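Local coordinates for protein 3'-5'-exonuclease (Saccharomyces cerevisiae, PDB 3E2V) that incises double-stranded DNA and degrades it from the 3' end as a magnesium-dependent nuclease of the TatD family, at residues I274-N277 and G278-R282; E301-A304 and P305-E308; I309-H313 and A314-Y318. One frame throughout, in Å; residues are numbered along the deposited sequence.

Contact 1: I274-N277 and G278-R282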
# COMPACT_ATOMS: atom_id res chain seq x y z
N ILE A 274 -2.07 -7.37 -8.41
CA ILE A 274 -2.75 -7.73 -7.16
C ILE A 274 -1.71 -7.91 -6.07
O ILE A 274 -0.82 -8.77 -6.18
CB ILE A 274 -3.55 -9.04 -7.32
CG1 ILE A 274 -4.51 -8.99 -8.53
CG2 ILE A 274 -4.27 -9.36 -6.02
CD1 ILE A 274 -5.65 -7.94 -8.46
N GLY A 275 -1.80 -7.09 -5.02
CA GLY A 275 -0.92 -7.21 -3.86
C GLY A 275 -1.42 -8.26 -2.88
O GLY A 275 -2.60 -8.29 -2.51
N VAL A 276 -0.49 -9.13 -2.46
CA VAL A 276 -0.79 -10.25 -1.58
C VAL A 276 0.09 -10.17 -0.33
O VAL A 276 1.31 -10.13 -0.41
CB VAL A 276 -0.52 -11.58 -2.33
CG1 VAL A 276 -0.63 -12.81 -1.39
CG2 VAL A 276 -1.48 -11.72 -3.50
N ASN A 277 -0.57 -10.11 0.82
CA ASN A 277 0.10 -10.12 2.11
C ASN A 277 -0.53 -11.21 2.99
O ASN A 277 -1.36 -11.99 2.53
CB ASN A 277 0.00 -8.74 2.78
CG ASN A 277 -1.44 -8.28 2.97
OD1 ASN A 277 -2.31 -9.06 3.36
ND2 ASN A 277 -1.69 -7.00 2.75
N GLY A 278 -0.16 -11.24 4.27
CA GLY A 278 -0.68 -12.28 5.16
C GLY A 278 -2.18 -12.24 5.30
O GLY A 278 -2.81 -13.29 5.47
N CYS A 279 -2.78 -11.05 5.23
CA CYS A 279 -4.24 -10.94 5.31
C CYS A 279 -4.94 -11.58 4.10
O CYS A 279 -6.08 -12.05 4.21
CB CYS A 279 -4.68 -9.48 5.50
SG CYS A 279 -4.26 -8.76 7.11
N SER A 280 -4.25 -11.58 2.96
CA SER A 280 -4.73 -12.20 1.72
C SER A 280 -4.69 -13.73 1.78
O SER A 280 -5.08 -14.36 0.80
CB SER A 280 -3.81 -11.80 0.56
OG SER A 280 -3.65 -10.39 0.49
N LEU A 281 -4.19 -14.30 2.89
CA LEU A 281 -3.85 -15.75 2.95
C LEU A 281 -4.46 -16.43 4.19
O LEU A 281 -4.01 -17.52 4.61
CB LEU A 281 -2.31 -15.94 2.92
CG LEU A 281 -1.55 -15.33 1.72
CD1 LEU A 281 -0.06 -15.27 2.04
CD2 LEU A 281 -1.82 -16.13 0.46
N ARG A 282 -5.48 -15.81 4.79
CA ARG A 282 -5.97 -16.25 6.10
C ARG A 282 -6.85 -17.48 6.07
O ARG A 282 -6.75 -18.33 6.96
CB ARG A 282 -6.69 -15.10 6.82
CG ARG A 282 -5.71 -14.10 7.42
CD ARG A 282 -6.42 -12.97 8.12
NE ARG A 282 -7.15 -12.17 7.14
CZ ARG A 282 -7.61 -10.95 7.37
NH1 ARG A 282 -7.41 -10.37 8.55
NH2 ARG A 282 -8.27 -10.32 6.40

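Contact 2: E301-A304 and P305-E308. With MG (magnesium ion), chain E.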
# COMPACT_ATOMS: atom_id res chain seq x y z
N GLU A 301 3.78 -8.28 -0.31
CA GLU A 301 3.81 -7.20 0.68
C GLU A 301 3.55 -7.80 2.03
O GLU A 301 3.00 -8.91 2.13
CB GLU A 301 2.76 -6.12 0.40
CG GLU A 301 1.51 -6.64 -0.30
CD GLU A 301 0.30 -5.73 -0.11
OE1 GLU A 301 -0.03 -5.43 1.05
OE2 GLU A 301 -0.31 -5.35 -1.12
N THR A 302 3.97 -7.08 3.07
CA THR A 302 3.66 -7.52 4.44
C THR A 302 2.48 -6.78 5.06
O THR A 302 1.75 -7.34 5.90
CB THR A 302 4.84 -7.37 5.43
OG1 THR A 302 5.25 -5.99 5.50
CG2 THR A 302 6.01 -8.28 5.06
N ASP A 303 2.26 -5.53 4.66
CA ASP A 303 1.34 -4.62 5.38
C ASP A 303 1.78 -4.40 6.82
O ASP A 303 0.96 -3.98 7.66
CB ASP A 303 -0.13 -5.10 5.30
CG ASP A 303 -1.11 -3.96 5.40
OD1 ASP A 303 -0.82 -2.88 4.82
OD2 ASP A 303 -2.17 -4.14 6.04
N ALA A 304 3.06 -4.65 7.10
CA ALA A 304 3.57 -4.47 8.48
C ALA A 304 3.18 -3.06 8.99
O ALA A 304 3.27 -2.07 8.24
CB ALA A 304 5.04 -4.67 8.51
N PRO A 305 2.75 -2.94 10.25
CA PRO A 305 2.78 -3.95 11.31
C PRO A 305 1.59 -4.91 11.36
O PRO A 305 1.50 -5.70 12.30
CB PRO A 305 2.76 -3.08 12.57
CG PRO A 305 1.82 -1.96 12.19
CD PRO A 305 2.18 -1.66 10.72
N TRP A 306 0.69 -4.81 10.38
CA TRP A 306 -0.50 -5.65 10.30
C TRP A 306 -0.22 -6.95 9.56
O TRP A 306 0.88 -7.16 9.03
CB TRP A 306 -1.60 -4.88 9.56
CG TRP A 306 -1.70 -3.45 10.02
CD1 TRP A 306 -1.41 -2.32 9.30
CD2 TRP A 306 -2.08 -3.01 11.32
NE1 TRP A 306 -1.60 -1.21 10.07
CE2 TRP A 306 -2.01 -1.59 11.32
CE3 TRP A 306 -2.49 -3.67 12.49
CZ2 TRP A 306 -2.33 -0.83 12.45
CZ3 TRP A 306 -2.81 -2.90 13.62
CH2 TRP A 306 -2.73 -1.50 13.58
N CYS A 307 -1.22 -7.83 9.56
CA CYS A 307 -1.22 -9.02 8.69
C CYS A 307 -0.17 -10.08 9.01
O CYS A 307 0.31 -10.78 8.11
CB CYS A 307 -1.18 -8.60 7.22
SG CYS A 307 -2.61 -7.58 6.72
N GLU A 308 0.15 -10.22 10.29
CA GLU A 308 0.99 -11.34 10.74
C GLU A 308 0.35 -12.65 10.29
O GLU A 308 -0.85 -12.82 10.41
CB GLU A 308 1.12 -11.33 12.26
CG GLU A 308 2.07 -12.37 12.82
CD GLU A 308 2.06 -12.44 14.34
OE1 GLU A 308 1.24 -11.74 14.99
OE2 GLU A 308 2.87 -13.23 14.90
MG MG E . -2.46 -1.54 4.06
O HOH W 1 1.82 -10.04 5.97
O HOH W 2 -2.73 -0.95 6.01
O HOH W 3 -3.97 -2.83 4.34
O HOH W 4 -1.17 0.05 3.92
O HOH W 5 -4.50 -0.13 3.35

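Contact 3: I309-H313 and A314-Y318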
# COMPACT_ATOMS: atom_id res chain seq x y z
N ILE A 309 1.17 -13.55 9.75
CA ILE A 309 0.73 -14.91 9.46
C ILE A 309 0.72 -15.70 10.77
O ILE A 309 1.76 -15.88 11.41
CB ILE A 309 1.62 -15.56 8.40
CG1 ILE A 309 1.38 -14.88 7.04
CG2 ILE A 309 1.35 -17.05 8.28
CD1 ILE A 309 2.48 -15.12 6.02
N LYS A 310 -0.49 -16.13 11.16
CA LYS A 310 -0.71 -16.74 12.48
C LYS A 310 -1.01 -18.23 12.35
O LYS A 310 -1.41 -18.71 11.28
CB LYS A 310 -1.87 -16.06 13.20
CG LYS A 310 -1.62 -14.61 13.58
CD LYS A 310 -2.88 -14.02 14.19
CE LYS A 310 -2.61 -12.68 14.84
NZ LYS A 310 -3.91 -12.11 15.30
N ARG A 311 -0.83 -18.94 13.46
CA ARG A 311 -1.06 -20.38 13.50
C ARG A 311 -2.51 -20.77 13.21
O ARG A 311 -2.78 -21.87 12.74
CB ARG A 311 -0.61 -20.96 14.85
CG ARG A 311 0.90 -21.03 14.96
CD ARG A 311 1.39 -21.40 16.36
NE ARG A 311 2.85 -21.48 16.41
CZ ARG A 311 3.62 -20.44 16.71
NH1 ARG A 311 3.06 -19.27 16.98
NH2 ARG A 311 4.94 -20.56 16.74
N THR A 312 -3.43 -19.84 13.46
CA THR A 312 -4.85 -20.03 13.20
C THR A 312 -5.26 -19.68 11.76
O THR A 312 -6.47 -19.66 11.44
CB THR A 312 -5.69 -19.18 14.16
OG1 THR A 312 -5.24 -17.81 14.12
CG2 THR A 312 -5.55 -19.70 15.60
N HIS A 313 -4.28 -19.38 10.90
CA HIS A 313 -4.54 -19.08 9.48
C HIS A 313 -4.26 -20.29 8.60
O HIS A 313 -3.35 -21.08 8.90
CB HIS A 313 -3.66 -17.90 9.02
CG HIS A 313 -3.97 -16.61 9.71
ND1 HIS A 313 -3.10 -15.53 9.70
CD2 HIS A 313 -5.05 -16.21 10.43
CE1 HIS A 313 -3.65 -14.53 10.37
NE2 HIS A 313 -4.82 -14.92 10.83
N ALA A 314 -4.98 -20.41 7.49
CA ALA A 314 -4.78 -21.54 6.57
C ALA A 314 -3.37 -21.54 5.97
O ALA A 314 -2.85 -22.59 5.57
CB ALA A 314 -5.80 -21.53 5.48
N SER A 315 -2.74 -20.37 5.94
CA SER A 315 -1.38 -20.21 5.45
C SER A 315 -0.32 -20.89 6.32
O SER A 315 0.76 -21.25 5.81
CB SER A 315 -1.08 -18.71 5.40
OG SER A 315 -1.41 -18.11 6.64
N PHE A 316 -0.58 -21.03 7.62
CA PHE A 316 0.48 -21.46 8.53
C PHE A 316 1.04 -22.83 8.18
O PHE A 316 2.23 -23.06 8.36
CB PHE A 316 0.06 -21.47 10.01
CG PHE A 316 1.23 -21.60 10.94
CD1 PHE A 316 2.00 -20.48 11.27
CD2 PHE A 316 1.60 -22.84 11.45
CE1 PHE A 316 3.12 -20.60 12.10
CE2 PHE A 316 2.72 -22.95 12.27
CZ PHE A 316 3.47 -21.83 12.61
N GLN A 317 0.19 -23.72 7.68
CA GLN A 317 0.66 -25.07 7.37
C GLN A 317 1.91 -25.10 6.49
O GLN A 317 2.76 -25.99 6.63
CB GLN A 317 -0.46 -25.89 6.76
CG GLN A 317 -0.97 -25.38 5.44
CD GLN A 317 -2.20 -26.12 5.02
OE1 GLN A 317 -2.14 -27.31 4.70
NE2 GLN A 317 -3.34 -25.43 5.03
N TYR A 318 2.05 -24.11 5.61
CA TYR A 318 3.21 -24.03 4.73
C TYR A 318 4.46 -23.55 5.47
O TYR A 318 5.57 -23.99 5.17
CB TYR A 318 2.88 -23.18 3.52
CG TYR A 318 1.65 -23.69 2.83
CD1 TYR A 318 1.65 -24.97 2.25
CD2 TYR A 318 0.47 -22.95 2.78
CE1 TYR A 318 0.52 -25.47 1.62
CE2 TYR A 318 -0.67 -23.45 2.16
CZ TYR A 318 -0.63 -24.71 1.56
OH TYR A 318 -1.75 -25.22 0.94
O HOH W 6 -2.11 -15.58 6.97

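Contact 1: I274-N277 and G278-R282
At the C-terminal end of strand 272-276, the seventh of the eight parallel strands of this TIM barrel, Asn277 and Ser280 exchange reciprocal side-chain-to-backbone bonds across the short 3-10 segment 278-280, a pattern that resembles a capping box. Each side chain accepts from the backbone N-H of the other residue. Asn277 N donates to Ser280 OG at 3.1 Å along a nearly straight path (165°), while Ser280 N reaches Asn277 OD1 at 3.2 Å from a position tilted 26° out of the amide's carbonyl plane. That same OD1 also takes a weak bond from Cys279 N, so one amide oxygen gathers two successive N-H groups. What brings it over them is the first torsion of Asn277 (chi1 58°), which sets CG between the backbone N and the carbonyl carbon.

Both polar groups have second partners: ND2 of Asn277 bonds to Glu301 and Ser254 close to the metal site, and Ser280 OG also to the carbonyl of Phe255. The amide is thereby fixed in rotation, with its oxygen toward the turn and its nitrogen toward the active site. Alongside these bonds, Val276 and Leu281 cross at about a right angle under helix 362-373, with Val276 CG1 4.0 Å from Leu281 CD2. In a separate packing contact, Leu281 CG lies 3.4 Å from Asn277 O.

Contact 2: E301-A304 and P305-E308
A chi1 of -152° swings the Asp303 carboxylate away from its own backbone nitrogen, and SG of Cys307 stands anti to its carbonyl carbon (chi1 -60°); a carboxylate and a sulfur are thus brought side by side, Asp303 OD2 3.5 Å from Cys307 SG. The sulfur belongs to a disulfide with Cys279 and therefore packs as a fixed neighbour of the metal ligand. The two carboxylate oxygens have different tasks. Asp303 OD1 binds the magnesium ion directly at 2.2 Å and also receives a hydrogen bond from Asn20. OD2 works through the coordinated water: one metal-bound water donates to Asp303 OD2 at 2.8 Å and a second does so weakly, so the carboxylate orients part of the metal's own hydration shell. Four waters, one of them distant at 2.6 Å from the magnesium ion, and His253 complete its six ligands.

The backbone supporting this side chain turns sharply. A cis peptide joins Ala304 to Pro305, and Trp306 N donates to Asp303 O at 2.9 Å, closing a type VI beta turn. Within the turn, Pro305 CG sits over one face of the Trp306 ring, while Trp306 CD1 comes within 3.3 Å of Asp303 O. Overlapping its start, Thr302 OG1 accepts from Ala304 N at 3.0 Å in an ST turn and is also tied to Asp16. A water bridges the carbonyls of Thr302 and Cys307, donating to both. An aspartate placed just beyond the eighth barrel strand is typical of the active site of metallo-dependent hydrolases.

Contact 3: I309-H313 and A314-Y318
Phe316 lies back across Lys310 and Arg311, the first two residues of the type I beta turn 310-313, which is followed by a second, 313-316, leading into helix 316-325. Phe316 CB rests 3.4 Å from Lys310 O. CG stands anti to the backbone nitrogen (chi1 -167°), which sends the ring back along Arg311, and Phe316 CG is itself 3.6 Å from Arg311 CA; CD1 passes the same alpha carbon. Farther out, CE1 and CZ meet Arg311 CG, a methylene placed 3.6 Å from the centroid of the Phe316 ring and only 11° off the normal: a CH-pi contact over the face.

At the tip, CZ approaches Arg311 NE. The two side chains run side by side in the same direction, with guanidinium and ring planes turned 40° apart; the CH-pi contact comes from the CG methylene. Tyr330 also meets the Phe316 ring in an edge-to-face contact.

The second turn is closed by Phe316 N, which donates to His313 O at 3.1 Å. Behind it, Ser315 packs between Ile309 and His313: Ile309 CG2 is 3.4 Å and His313 CB 3.3 Å from Ser315 OG. A water links the two polar side chains, accepting weakly from His313 ND1 and sitting 2.6 Å from Ser315 OG.

The three contacts come in series along the chain, each a local turn, and all lie on the same side of the chain's centre. Contact 1 follows barrel strand 272-276; contacts 2 and 3 divide the loop that runs from neighbouring strand 298-300 into helix 316-325. The centres of contacts 1 and 2 are about 9 Å apart, and those of contacts 2 and 3 about 14 Å. The Cys279-Cys307 disulfide joins the first two, and a backbone hydrogen bond between Arg282 O and Ala314 N ties the first to the third. Contacts 1 and 2 sit in loops at the C-terminal ends of the strands, where TIM barrels carry their active sites, and contact 3 carries the second loop away from the metal.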